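Local coordinates for ADP-dependent L-serine kinase SerK (Thermococcus kodakarensis KOD1, PDB 5X0G), which phosphorylates free L-serine with ADP as the phosphate donor, giving O-phospho-L-serine and AMP on the route to L-cysteine, at residues V16-I21 and I234-E239; Q31-E36 and G70-A75; K52-A57 and K83-V88. The protein carries 1 engineered substitution. All blocks are in the same frame, centred on the assembly; numbering follows the deposited sequence.

Contact 1 (V16-I21 and I234-E239); sequences VDYVFI and IDVKLE. With 7WF (2-hydroxy-3-[4-(2-hydroxy-3-sulfopropyl)piperazin-1-yl]propane-1-sulfonic acid), chain D.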
loop_
_atom_site.group_PDB
_atom_site.type_symbol
_atom_site.label_atom_id
_atom_site.label_comp_id
_atom_site.label_asym_id
_atom_site.label_seq_id
_atom_site.Cartn_x
_atom_site.Cartn_y
_atom_site.Cartn_z
ATOM N N VAL A 16 -8.522 20.531 8.736
ATOM C CA VAL A 16 -8.520 19.802 10.002
ATOM C C VAL A 16 -7.184 20.100 10.658
ATOM O O VAL A 16 -6.140 19.977 10.018
ATOM C CB VAL A 16 -8.766 18.282 9.827
ATOM C CG1 VAL A 16 -10.197 18.017 9.401
ATOM C CG2 VAL A 16 -7.812 17.657 8.820
ATOM N N ASP A 17 -7.210 20.545 11.912
ATOM C CA ASP A 17 -5.974 20.888 12.608
ATOM C C ASP A 17 -5.155 19.619 12.862
ATOM O O ASP A 17 -5.682 18.508 12.876
ATOM C CB ASP A 17 -6.268 21.623 13.928
ATOM C CG ASP A 17 -5.093 22.462 14.418
ATOM O OD1 ASP A 17 -4.027 22.538 13.746
ATOM O OD2 ASP A 17 -5.224 23.037 15.516
ATOM N N TYR A 18 -3.852 19.800 13.054
ATOM C CA TYR A 18 -2.966 18.689 13.344
ATOM C C TYR A 18 -2.638 18.678 14.832
ATOM O O TYR A 18 -2.788 19.677 15.522
ATOM C CB TYR A 18 -1.666 18.783 12.522
ATOM C CG TYR A 18 -0.835 20.006 12.845
ATOM C CD1 TYR A 18 0.100 20.006 13.890
ATOM C CD2 TYR A 18 -1.016 21.178 12.134
ATOM C CE1 TYR A 18 0.843 21.148 14.174
ATOM C CE2 TYR A 18 -0.291 22.318 12.412
ATOM C CZ TYR A 18 0.624 22.306 13.427
ATOM O OH TYR A 18 1.305 23.471 13.664
ATOM N N VAL A 19 -2.172 17.526 15.289
ATOM C CA VAL A 19 -1.599 17.365 16.631
ATOM C C VAL A 19 -0.242 16.668 16.478
ATOM O O VAL A 19 -0.091 15.788 15.626
ATOM C CB VAL A 19 -2.554 16.566 17.546
ATOM C CG1 VAL A 19 -2.923 15.210 16.943
ATOM C CG2 VAL A 19 -1.974 16.424 18.941
ATOM N N PHE A 20 0.748 17.083 17.268
ATOM C CA PHE A 20 2.045 16.420 17.247
ATOM C C PHE A 20 1.934 15.103 18.001
ATOM O O PHE A 20 1.462 15.081 19.144
ATOM C CB PHE A 20 3.129 17.274 17.893
ATOM C CG PHE A 20 3.557 18.454 17.076
ATOM C CD1 PHE A 20 4.201 18.282 15.857
ATOM C CD2 PHE A 20 3.348 19.748 17.540
ATOM C CE1 PHE A 20 4.606 19.376 15.118
ATOM C CE2 PHE A 20 3.738 20.853 16.790
ATOM C CZ PHE A 20 4.377 20.663 15.581
ATOM N N ILE A 21 2.366 14.025 17.356
ATOM C CA ILE A 21 2.370 12.696 17.923
ATOM C C ILE A 21 3.775 12.165 17.808
ATOM O O ILE A 21 4.411 12.337 16.774
ATOM C CB ILE A 21 1.384 11.753 17.197
ATOM C CG1 ILE A 21 -0.063 12.293 17.280
ATOM C CG2 ILE A 21 1.465 10.334 17.735
ATOM C CD1 ILE A 21 -0.649 12.296 18.652
ATOM N N ILE A 234 -0.323 22.172 5.821
ATOM C CA ILE A 234 0.017 22.805 7.105
ATOM C C ILE A 234 1.376 23.491 7.069
ATOM O O ILE A 234 2.179 23.211 6.199
ATOM C CB ILE A 234 -0.034 21.793 8.266
ATOM C CG1 ILE A 234 0.924 20.620 8.044
ATOM C CG2 ILE A 234 -1.447 21.264 8.424
ATOM C CD1 ILE A 234 1.086 19.758 9.273
ATOM N N ASP A 235 1.601 24.366 8.051
ATOM C CA ASP A 235 2.792 25.195 8.160
ATOM C C ASP A 235 3.559 24.730 9.404
ATOM O O ASP A 235 3.327 25.224 10.513
ATOM C CB ASP A 235 2.358 26.662 8.276
ATOM C CG ASP A 235 3.501 27.609 8.591
ATOM O OD1 ASP A 235 4.657 27.325 8.215
ATOM O OD2 ASP A 235 3.232 28.663 9.210
ATOM N N VAL A 236 4.426 23.742 9.207
ATOM C CA VAL A 236 5.281 23.204 10.270
ATOM C C VAL A 236 6.700 23.158 9.736
ATOM O O VAL A 236 6.929 22.737 8.608
ATOM C CB VAL A 236 4.800 21.804 10.740
ATOM C CG1 VAL A 236 5.801 21.156 11.695
ATOM C CG2 VAL A 236 3.437 21.927 11.370
ATOM N N LYS A 237 7.636 23.649 10.538
ATOM C CA LYS A 237 9.054 23.683 10.184
ATOM C C LYS A 237 9.665 22.360 10.635
ATOM O O LYS A 237 9.311 21.844 11.692
ATOM C CB LYS A 237 9.760 24.866 10.861
ATOM C CG LYS A 237 9.688 26.180 10.093
ATOM C CD LYS A 237 8.249 26.632 9.858
ATOM C CE LYS A 237 8.177 28.092 9.423
ATOM N NZ LYS A 237 6.762 28.571 9.434
ATOM N N LEU A 238 10.557 21.811 9.822
ATOM C CA LEU A 238 11.295 20.581 10.175
ATOM C C LEU A 238 11.894 20.630 11.585
ATOM O O LEU A 238 11.830 19.643 12.313
ATOM C CB LEU A 238 12.385 20.296 9.143
ATOM C CG LEU A 238 13.307 19.094 9.366
ATOM C CD1 LEU A 238 12.511 17.811 9.561
ATOM C CD2 LEU A 238 14.300 18.953 8.210
ATOM N N GLU A 239 12.446 21.782 11.957
ATOM C CA GLU A 239 13.082 21.971 13.281
ATOM C C GLU A 239 12.130 21.715 14.469
ATOM O O GLU A 239 12.561 21.349 15.564
ATOM C CB GLU A 239 13.707 23.367 13.378
ATOM C CG GLU A 239 12.749 24.528 13.546
ATOM C CD GLU A 239 13.417 25.873 13.329
HETATM O O1 7WF D . -1.760 20.211 19.631
HETATM S S1 7WF D . -0.445 20.533 19.154
HETATM O O2 7WF D . 0.170 21.440 20.078
HETATM O O3 7WF D . 0.398 19.149 19.010
HETATM C C1 7WF D . -0.494 21.255 17.647
HETATM C C2 7WF D . -1.598 22.302 17.545
HETATM O O4 7WF D . -2.825 21.624 17.270
HETATM C C3 7WF D . -1.288 23.292 16.422
HETATM N N1 7WF D . -2.429 24.158 16.052
HETATM C C7 7WF D . -2.714 25.145 17.115
HETATM C C6 7WF D . -3.914 26.007 16.728
HETATM N N2 7WF D . -3.669 26.713 15.460
HETATM C C5 7WF D . -3.272 25.788 14.379
HETATM C C4 7WF D . -2.111 24.883 14.806
#
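The backbone O of Tyr18, whose ring reaches Ile234 and Val236, accepts a hydrogen bond of 2.6 Å from the hydroxyl O4 of 7WF, a sulfonated piperazine of the kind used as a buffer. Tyr18 leads into strand 19-22, an outermost strand of the five-stranded mixed sheet of the ParB-like domain, and the contact lays the C-terminal tail beside that edge. The buffer molecule is gripped at two further points. Phe20 N donates to sulfonate O3 over 2.7 Å in an almost straight bond (177°), and OD2 of Asp17 takes a bond from N1 of the piperazine; an acid suits this spot, since that amine is probably protonated. OD1 of Asp17 also receives the Tyr18 backbone N, which meets it from above the carboxylate plane.

Between the two protein segments the contact is apolar. With CG of Tyr18 lying between its backbone N and carbonyl carbon (chi1 63°), the ring is swung toward the tail. Ile234 CD1 makes an off-centre CH-pi contact 4.3 Å from the ring centroid, while C3 of 7WF covers the opposite face. CG2 of Ile234 comes obliquely to within 3.7 Å of Tyr18 CD2, so this residue lays two methyls against one ring. Val236 divides its branches between two neighbours: CG2 lies 3.5 Å from Tyr18 CZ, and CG1 packs on Phe20. Backbone bonds of Ile234 to Trp51 and of Val236 to Phe50 pair the tail with strand 49-50, and Trp51 binds ADP, so this surface contact borders the nucleotide pocket. The two aromatic residues also meet: Tyr18 CE1 stands 3.8 Å above the plane of the Phe20 ring, offset toward its rim.

Contact 2 (Q31-E36 and G70-A75); sequences QLVQKE and GHHRWA. With ADP (adenosine-5'-diphosphate), chain C; AMP (adenosine monophosphate), chain B.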
loop_
_atom_site.group_PDB
_atom_site.type_symbol
_atom_site.label_atom_id
_atom_site.label_comp_id
_atom_site.label_asym_id
_atom_site.label_seq_id
_atom_site.Cartn_x
_atom_site.Cartn_y
_atom_site.Cartn_z
ATOM N N GLN A 31 5.394 -2.750 4.705
ATOM C CA GLN A 31 6.832 -2.722 4.461
ATOM C C GLN A 31 7.173 -1.413 3.749
ATOM O O GLN A 31 6.381 -0.901 2.952
ATOM C CB GLN A 31 7.252 -3.910 3.608
ATOM C CG GLN A 31 7.099 -5.261 4.296
ATOM C CD GLN A 31 7.528 -6.432 3.427
ATOM O OE1 GLN A 31 7.438 -6.382 2.205
ATOM N NE2 GLN A 31 7.987 -7.499 4.062
ATOM N N LEU A 32 8.332 -0.852 4.063
ATOM C CA LEU A 32 8.757 0.398 3.420
ATOM C C LEU A 32 9.324 0.111 2.022
ATOM O O LEU A 32 9.610 -1.031 1.685
ATOM C CB LEU A 32 9.778 1.132 4.297
ATOM C CG LEU A 32 9.306 1.414 5.725
ATOM C CD1 LEU A 32 10.464 1.709 6.670
ATOM C CD2 LEU A 32 8.275 2.545 5.729
ATOM N N VAL A 33 9.511 1.175 1.251
ATOM C CA VAL A 33 10.057 1.160 -0.108
ATOM C C VAL A 33 11.158 2.199 0.012
ATOM O O VAL A 33 10.883 3.370 0.288
ATOM C CB VAL A 33 9.031 1.593 -1.195
ATOM C CG1 VAL A 33 9.672 1.600 -2.579
ATOM C CG2 VAL A 33 7.816 0.680 -1.193
ATOM N N GLN A 34 12.400 1.776 -0.158
ATOM C CA GLN A 34 13.540 2.633 0.167
ATOM C C GLN A 34 13.594 3.890 -0.707
ATOM O O GLN A 34 13.998 4.962 -0.253
ATOM C CB GLN A 34 14.858 1.844 0.057
ATOM C CG GLN A 34 15.941 2.318 1.017
ATOM C CD GLN A 34 15.624 2.054 2.487
ATOM O OE1 GLN A 34 14.620 1.440 2.833
ATOM N NE2 GLN A 34 16.499 2.525 3.365
ATOM N N LYS A 35 13.179 3.730 -1.958
ATOM C CA LYS A 35 13.097 4.824 -2.922
ATOM C C LYS A 35 12.149 5.917 -2.407
ATOM O O LYS A 35 12.465 7.098 -2.492
ATOM C CB LYS A 35 12.640 4.271 -4.287
ATOM C CG LYS A 35 12.521 5.286 -5.410
ATOM N N GLU A 36 11.010 5.529 -1.836
ATOM C CA GLU A 36 10.045 6.512 -1.322
ATOM C C GLU A 36 10.529 7.175 -0.036
ATOM O O GLU A 36 10.364 8.358 0.150
ATOM C CB GLU A 36 8.669 5.874 -1.135
ATOM C CG GLU A 36 8.039 5.490 -2.475
ATOM C CD GLU A 36 6.763 4.716 -2.301
ATOM O OE1 GLU A 36 5.959 5.105 -1.446
ATOM O OE2 GLU A 36 6.581 3.704 -2.996
ATOM N N GLY A 70 1.236 7.609 5.681
ATOM C CA GLY A 70 2.455 8.266 6.122
ATOM C C GLY A 70 3.647 7.402 6.505
ATOM O O GLY A 70 4.460 7.842 7.311
ATOM N N HIS A 71 3.777 6.199 5.946
ATOM C CA HIS A 71 4.886 5.303 6.323
ATOM C C HIS A 71 6.261 5.881 6.039
ATOM O O HIS A 71 7.181 5.725 6.853
ATOM C CB HIS A 71 4.780 3.955 5.630
ATOM C CG HIS A 71 3.572 3.178 6.029
ATOM N ND1 HIS A 71 2.470 3.073 5.213
ATOM C CD2 HIS A 71 3.281 2.478 7.150
ATOM C CE1 HIS A 71 1.546 2.346 5.812
ATOM N NE2 HIS A 71 2.014 1.969 6.986
ATOM N N HIS A 72 6.413 6.536 4.891
ATOM C CA HIS A 72 7.740 7.027 4.478
ATOM C C HIS A 72 8.081 8.375 5.115
ATOM O O HIS A 72 9.246 8.621 5.445
ATOM C CB HIS A 72 7.870 6.986 2.963
ATOM C CG HIS A 72 7.597 5.627 2.411
ATOM N ND1 HIS A 72 6.329 5.219 2.083
ATOM C CD2 HIS A 72 8.391 4.544 2.249
ATOM C CE1 HIS A 72 6.355 3.970 1.671
ATOM N NE2 HIS A 72 7.594 3.535 1.765
ATOM N N ARG A 73 7.068 9.215 5.356
ATOM C CA ARG A 73 7.223 10.367 6.271
ATOM C C ARG A 73 7.687 9.929 7.654
ATOM O O ARG A 73 8.649 10.479 8.191
ATOM C CB ARG A 73 5.921 11.156 6.417
ATOM C CG ARG A 73 5.665 12.158 5.298
ATOM C CD ARG A 73 4.215 12.615 5.277
ATOM N NE ARG A 73 3.341 11.632 4.646
ATOM C CZ ARG A 73 2.012 11.686 4.641
ATOM N NH1 ARG A 73 1.370 12.667 5.249
ATOM N NH2 ARG A 73 1.319 10.736 4.032
ATOM N N TRP A 74 6.986 8.944 8.217
ATOM C CA TRP A 74 7.330 8.392 9.530
ATOM C C TRP A 74 8.750 7.837 9.547
ATOM O O TRP A 74 9.573 8.291 10.327
ATOM C CB TRP A 74 6.315 7.318 9.938
ATOM C CG TRP A 74 6.695 6.478 11.123
ATOM C CD1 TRP A 74 6.633 6.836 12.440
ATOM C CD2 TRP A 74 7.137 5.123 11.094
ATOM N NE1 TRP A 74 7.044 5.787 13.240
ATOM C CE2 TRP A 74 7.348 4.718 12.437
ATOM C CE3 TRP A 74 7.383 4.205 10.067
ATOM C CZ2 TRP A 74 7.805 3.439 12.768
ATOM C CZ3 TRP A 74 7.836 2.926 10.405
ATOM C CH2 TRP A 74 8.041 2.559 11.737
ATOM N N ALA A 75 9.031 6.895 8.649
ATOM C CA ALA A 75 10.327 6.231 8.597
ATOM C C ALA A 75 11.457 7.207 8.272
ATOM O O ALA A 75 12.565 7.085 8.810
ATOM C CB ALA A 75 10.289 5.095 7.595
HETATM P PB ADP C . 2.638 5.864 2.267
HETATM O O1B ADP C . 1.679 6.787 1.543
HETATM O O2B ADP C . 2.195 5.515 3.667
HETATM O O3B ADP C . 3.134 4.716 1.428
HETATM P PA ADP C . 3.951 8.320 2.554
HETATM O O1A ADP C . 4.687 8.776 3.790
HETATM O O2A ADP C . 2.523 8.761 2.358
HETATM O O3A ADP C . 3.987 6.719 2.483
HETATM O "O5'" ADP C . 4.829 8.735 1.265
HETATM C "C5'" ADP C . 5.646 9.903 1.224
HETATM C "C4'" ADP C . 4.811 11.171 1.339
HETATM O "O4'" ADP C . 5.633 12.232 1.825
HETATM C "C3'" ADP C . 4.229 11.676 0.016
HETATM O "O3'" ADP C . 2.823 11.907 0.142
HETATM C "C2'" ADP C . 4.917 12.996 -0.241
HETATM O "O2'" ADP C . 4.108 13.963 -0.925
HETATM C "C1'" ADP C . 5.189 13.424 1.181
HETATM N N9 ADP C . 6.145 14.542 1.260
HETATM C C8 ADP C . 7.075 14.898 0.352
HETATM N N7 ADP C . 7.759 15.986 0.782
HETATM C C5 ADP C . 7.248 16.340 1.978
HETATM C C6 ADP C . 7.494 17.389 2.983
HETATM N N6 ADP C . 8.453 18.327 2.807
HETATM N N1 ADP C . 6.724 17.377 4.095
HETATM C C2 ADP C . 5.764 16.462 4.311
HETATM N N3 ADP C . 5.485 15.487 3.437
HETATM C C4 ADP C . 6.183 15.385 2.281
HETATM P P AMP B . 4.180 8.491 2.684
HETATM O O1P AMP B . 4.729 9.214 3.889
HETATM O O2P AMP B . 4.313 6.990 2.695
HETATM O O3P AMP B . 2.822 9.016 2.279
HETATM O "O5'" AMP B . 5.187 8.909 1.500
HETATM C "C5'" AMP B . 5.944 10.107 1.599
HETATM C "C4'" AMP B . 5.022 11.263 1.272
HETATM O "O4'" AMP B . 5.523 12.469 1.833
HETATM C "C3'" AMP B . 4.888 11.498 -0.227
HETATM O "O3'" AMP B . 3.575 11.137 -0.661
HETATM C "C2'" AMP B . 5.152 12.977 -0.433
HETATM O "O2'" AMP B . 4.149 13.609 -1.235
HETATM C "C1'" AMP B . 5.161 13.544 0.975
HETATM N N9 AMP B . 6.117 14.656 1.131
HETATM C C8 AMP B . 7.070 15.036 0.260
HETATM N N7 AMP B . 7.755 16.097 0.749
HETATM C C5 AMP B . 7.230 16.406 1.950
HETATM C C6 AMP B . 7.475 17.409 3.000
HETATM N N6 AMP B . 8.448 18.340 2.874
HETATM N N1 AMP B . 6.687 17.360 4.098
HETATM C C2 AMP B . 5.713 16.448 4.260
HETATM N N3 AMP B . 5.436 15.513 3.343
HETATM C C4 AMP B . 6.149 15.449 2.194
#
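His72 and Val33 share the one hydrogen bond between these segments, Val33 N donating to His72 NE2 over 3.1 Å. The donor lies in the ring plane, though the bond is bent (143°). This uses one ring nitrogen as acceptor and leaves ND1 to donate to the bound nucleotide, 2.8 Å from bridging O3A of ADP. AMP is modelled overlapping ADP, its O2P in much the same place.

Packing fixes the ring from both faces. Glu36 CB makes a CH-pi contact 3.7 Å from the centroid of the His72 ring, and Leu32 CD2 lies over the opposite face. Leu32 continues onto the helix, its CD1 3.5 Å from Ala75 CB, the small alanine letting it come close.

Phosphate binding occupies the start of helix 71-80. Gly70, the N-cap, has backbone angles that call for glycine; ADP O2B is held by its N together with N and ND1 of His71. Arg73 meets the alpha phosphate edge-on, NH2 2.9 Å from ADP O2A. The Gly-His-His-Arg run recalls the Gly-Cys-His-Arg signature of sulfiredoxins, which share this fold, and probably binds phosphate alike. A leucine in place of His72 would probably leave Val33 N and the bridging oxygen without their ring partners. Donors gathered at a helix N terminus are likely to stabilise the diphosphate's negative charge, with His72 linking helix 34-47 to the oxygen at which ADP is cleaved.

Contact 3 (K52-A57 and K83-V88); sequences KPMLLA and KRAPSV. With ADP (adenosine-5'-diphosphate), chain C; AMP (adenosine monophosphate), chain B.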
loop_
_atom_site.group_PDB
_atom_site.type_symbol
_atom_site.label_atom_id
_atom_site.label_comp_id
_atom_site.label_asym_id
_atom_site.label_seq_id
_atom_site.Cartn_x
_atom_site.Cartn_y
_atom_site.Cartn_z
ATOM N N LYS A 52 2.406 18.141 5.059
ATOM C CA LYS A 52 1.397 17.101 4.790
ATOM C C LYS A 52 1.260 16.206 6.047
ATOM O O LYS A 52 2.059 15.300 6.248
ATOM C CB LYS A 52 1.817 16.263 3.556
ATOM C CG LYS A 52 0.723 15.347 2.982
ATOM C CD LYS A 52 1.218 14.438 1.856
ATOM C CE LYS A 52 0.610 14.755 0.490
ATOM N NZ LYS A 52 1.400 14.273 -0.698
ATOM N N PRO A 53 0.248 16.456 6.902
ATOM C CA PRO A 53 0.245 15.710 8.180
ATOM C C PRO A 53 0.052 14.204 7.982
ATOM O O PRO A 53 -0.568 13.791 6.977
ATOM C CB PRO A 53 -0.957 16.313 8.927
ATOM C CG PRO A 53 -1.871 16.771 7.840
ATOM C CD PRO A 53 -0.982 17.264 6.734
ATOM N N MET A 54 0.583 13.405 8.922
ATOM C CA MET A 54 0.301 11.966 9.026
ATOM C C MET A 54 -1.215 11.780 9.130
ATOM O O MET A 54 -1.891 12.652 9.669
ATOM C CB MET A 54 0.898 11.352 10.315
ATOM C CG MET A 54 2.296 11.770 10.762
ATOM S SD MET A 54 3.559 10.566 10.291
ATOM C CE MET A 54 3.211 10.715 8.562
ATOM N N LEU A 55 -1.736 10.656 8.632
ATOM C CA LEU A 55 -3.111 10.217 8.943
ATOM C C LEU A 55 -3.008 8.985 9.852
ATOM O O LEU A 55 -2.413 7.966 9.472
ATOM C CB LEU A 55 -3.915 9.922 7.677
ATOM C CG LEU A 55 -3.993 11.148 6.768
ATOM C CD1 LEU A 55 -4.756 10.846 5.487
ATOM C CD2 LEU A 55 -4.650 12.311 7.488
ATOM N N LEU A 56 -3.543 9.119 11.066
ATOM C CA LEU A 56 -3.449 8.084 12.095
ATOM C C LEU A 56 -4.812 7.606 12.559
ATOM O O LEU A 56 -5.809 8.327 12.434
ATOM C CB LEU A 56 -2.695 8.612 13.315
ATOM C CG LEU A 56 -1.298 9.197 13.107
ATOM C CD1 LEU A 56 -0.769 9.742 14.436
ATOM C CD2 LEU A 56 -0.329 8.184 12.518
ATOM N N ALA A 57 -4.815 6.389 13.104
ATOM C CA ALA A 57 -5.966 5.801 13.762
ATOM C C ALA A 57 -5.527 5.228 15.108
ATOM O O ALA A 57 -4.552 4.480 15.170
ATOM C CB ALA A 57 -6.557 4.712 12.901
ATOM N N LYS A 83 11.670 13.303 16.331
ATOM C CA LYS A 83 10.905 12.634 17.389
ATOM C C LYS A 83 9.371 12.602 17.219
ATOM O O LYS A 83 8.726 11.697 17.736
ATOM C CB LYS A 83 11.242 13.266 18.733
ATOM C CG LYS A 83 12.702 13.069 19.171
ATOM C CD LYS A 83 13.009 11.615 19.512
ATOM C CE LYS A 83 14.454 11.413 19.937
ATOM N NZ LYS A 83 15.394 11.935 18.905
ATOM N N ARG A 84 8.801 13.566 16.506
ATOM C CA ARG A 84 7.356 13.630 16.325
ATOM C C ARG A 84 6.995 14.037 14.909
ATOM O O ARG A 84 7.852 14.476 14.139
ATOM C CB ARG A 84 6.756 14.630 17.312
ATOM C CG ARG A 84 7.189 16.081 17.118
ATOM C CD ARG A 84 6.968 16.907 18.370
ATOM N NE ARG A 84 7.932 16.556 19.403
ATOM C CZ ARG A 84 9.173 17.041 19.498
ATOM N NH1 ARG A 84 9.629 17.938 18.635
ATOM N NH2 ARG A 84 9.958 16.629 20.481
ATOM N N ALA A 85 5.706 13.915 14.604
ATOM C CA ALA A 85 5.159 14.403 13.337
ATOM C C ALA A 85 3.774 15.009 13.533
ATOM O O ALA A 85 2.980 14.506 14.353
ATOM C CB ALA A 85 5.113 13.279 12.324
ATOM N N PRO A 86 3.463 16.098 12.784
ATOM C CA PRO A 86 2.089 16.595 12.864
ATOM C C PRO A 86 1.193 15.586 12.197
ATOM O O PRO A 86 1.518 15.075 11.101
ATOM C CB PRO A 86 2.117 17.925 12.110
ATOM C CG PRO A 86 3.414 17.987 11.396
ATOM C CD PRO A 86 4.305 16.889 11.880
ATOM N N SER A 87 0.071 15.312 12.856
ATOM C CA SER A 87 -0.782 14.203 12.503
ATOM C C SER A 87 -2.237 14.612 12.589
ATOM O O SER A 87 -2.592 15.479 13.387
ATOM C CB SER A 87 -0.556 13.064 13.496
ATOM O OG SER A 87 0.794 12.627 13.495
ATOM N N VAL A 88 -3.068 13.957 11.783
ATOM C CA VAL A 88 -4.527 14.067 11.901
ATOM C C VAL A 88 -5.056 12.703 12.336
ATOM O O VAL A 88 -4.726 11.673 11.747
ATOM C CB VAL A 88 -5.128 14.537 10.560
ATOM C CG1 VAL A 88 -6.652 14.382 10.518
ATOM C CG2 VAL A 88 -4.725 15.979 10.317
HETATM P PB ADP C . 2.638 5.864 2.267
HETATM O O1B ADP C . 1.679 6.787 1.543
HETATM O O2B ADP C . 2.195 5.515 3.667
HETATM O O3B ADP C . 3.134 4.716 1.428
HETATM P PA ADP C . 3.951 8.320 2.554
HETATM O O1A ADP C . 4.687 8.776 3.790
HETATM O O2A ADP C . 2.523 8.761 2.358
HETATM O O3A ADP C . 3.987 6.719 2.483
HETATM O "O5'" ADP C . 4.829 8.735 1.265
HETATM C "C5'" ADP C . 5.646 9.903 1.224
HETATM C "C4'" ADP C . 4.811 11.171 1.339
HETATM O "O4'" ADP C . 5.633 12.232 1.825
HETATM C "C3'" ADP C . 4.229 11.676 0.016
HETATM O "O3'" ADP C . 2.823 11.907 0.142
HETATM C "C2'" ADP C . 4.917 12.996 -0.241
HETATM O "O2'" ADP C . 4.108 13.963 -0.925
HETATM C "C1'" ADP C . 5.189 13.424 1.181
HETATM N N9 ADP C . 6.145 14.542 1.260
HETATM C C8 ADP C . 7.075 14.898 0.352
HETATM N N7 ADP C . 7.759 15.986 0.782
HETATM C C5 ADP C . 7.248 16.340 1.978
HETATM C C6 ADP C . 7.494 17.389 2.983
HETATM N N6 ADP C . 8.453 18.327 2.807
HETATM N N1 ADP C . 6.724 17.377 4.095
HETATM C C2 ADP C . 5.764 16.462 4.311
HETATM N N3 ADP C . 5.485 15.487 3.437
HETATM C C4 ADP C . 6.183 15.385 2.281
HETATM P P AMP B . 4.180 8.491 2.684
HETATM O O1P AMP B . 4.729 9.214 3.889
HETATM O O2P AMP B . 4.313 6.990 2.695
HETATM O O3P AMP B . 2.822 9.016 2.279
HETATM O "O5'" AMP B . 5.187 8.909 1.500
HETATM C "C5'" AMP B . 5.944 10.107 1.599
HETATM C "C4'" AMP B . 5.022 11.263 1.272
HETATM O "O4'" AMP B . 5.523 12.469 1.833
HETATM C "C3'" AMP B . 4.888 11.498 -0.227
HETATM O "O3'" AMP B . 3.575 11.137 -0.661
HETATM C "C2'" AMP B . 5.152 12.977 -0.433
HETATM O "O2'" AMP B . 4.149 13.609 -1.235
HETATM C "C1'" AMP B . 5.161 13.544 0.975
HETATM N N9 AMP B . 6.117 14.656 1.131
HETATM C C8 AMP B . 7.070 15.036 0.260
HETATM N N7 AMP B . 7.755 16.097 0.749
HETATM C C5 AMP B . 7.230 16.406 1.950
HETATM C C6 AMP B . 7.475 17.409 3.000
HETATM N N6 AMP B . 8.448 18.340 2.874
HETATM N N1 AMP B . 6.687 17.360 4.098
HETATM C C2 AMP B . 5.713 16.448 4.260
HETATM N N3 AMP B . 5.436 15.513 3.343
HETATM C C4 AMP B . 6.149 15.449 2.194
#
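Met54 and Val88 form the shortest bond between strands 54-58 and 84-89, adjacent, parallel and inner in the five-stranded mixed sheet of the ParB-like domain, Val88 N donating to Met54 O over 2.7 Å. On either side of it, Leu56 N meets Val88 O in a nearly straight bond (172°), and Met54 N approaches Pro86 O on a lone pair, 2.9 Å away. Met54 thus both donates and accepts, as the offset bonding of a parallel pair requires. Within its own strand, Ser87 OG donates to Ala85 O from above the carbonyl plane, which satisfies a buried hydroxyl.

On the face bearing Leu55, CD2 of that residue lies 3.8 Å from Val88 CB, and the Pro53 ring puts CG 3.9 Å from Val88 CG2. Val88 meets Leu55 mainly through CB; with CG1 anti to the backbone N (chi1 168°), CG2 is left to face the proline, and Pro231 covers all three. On the other face, Leu56 CD1 is pressed to 3.5 Å from Ser87 CB, a tight fit that favours a small residue, with Met26 packed beyond.

Lys52 leaves the pair altogether: its NZ bonds the ribose, 2.7 Å from O2' of ADP. Pro86 has no N-H to extend the pairing toward Lys52, whose O is taken instead by Arg73 NH1. The backbone pairing therefore ends where nucleotide binding begins, and probably helps to set Lys52 beside the ribose.

From the N terminus the chain first lays down 16-21, whose partner comes only at 234-239, so contact 1 closes a loop over most of the protein and encloses the other two. Inside it, 31-36 waits for 70-75 and 52-57 for 83-88; these segments alternate, so contacts 2 and 3 cross. Contact 2 joins the starts of helices 34-47 and 71-80, and contact 3 pairs two strands of the mixed sheet. Strand 19-22 adds to that sheet beside 84-89, with Val19 O bonded to Ser87 N, linking contacts 1 and 3. Contacts 2 and 3 share ADP, whose phosphates and ribose they hold respectively.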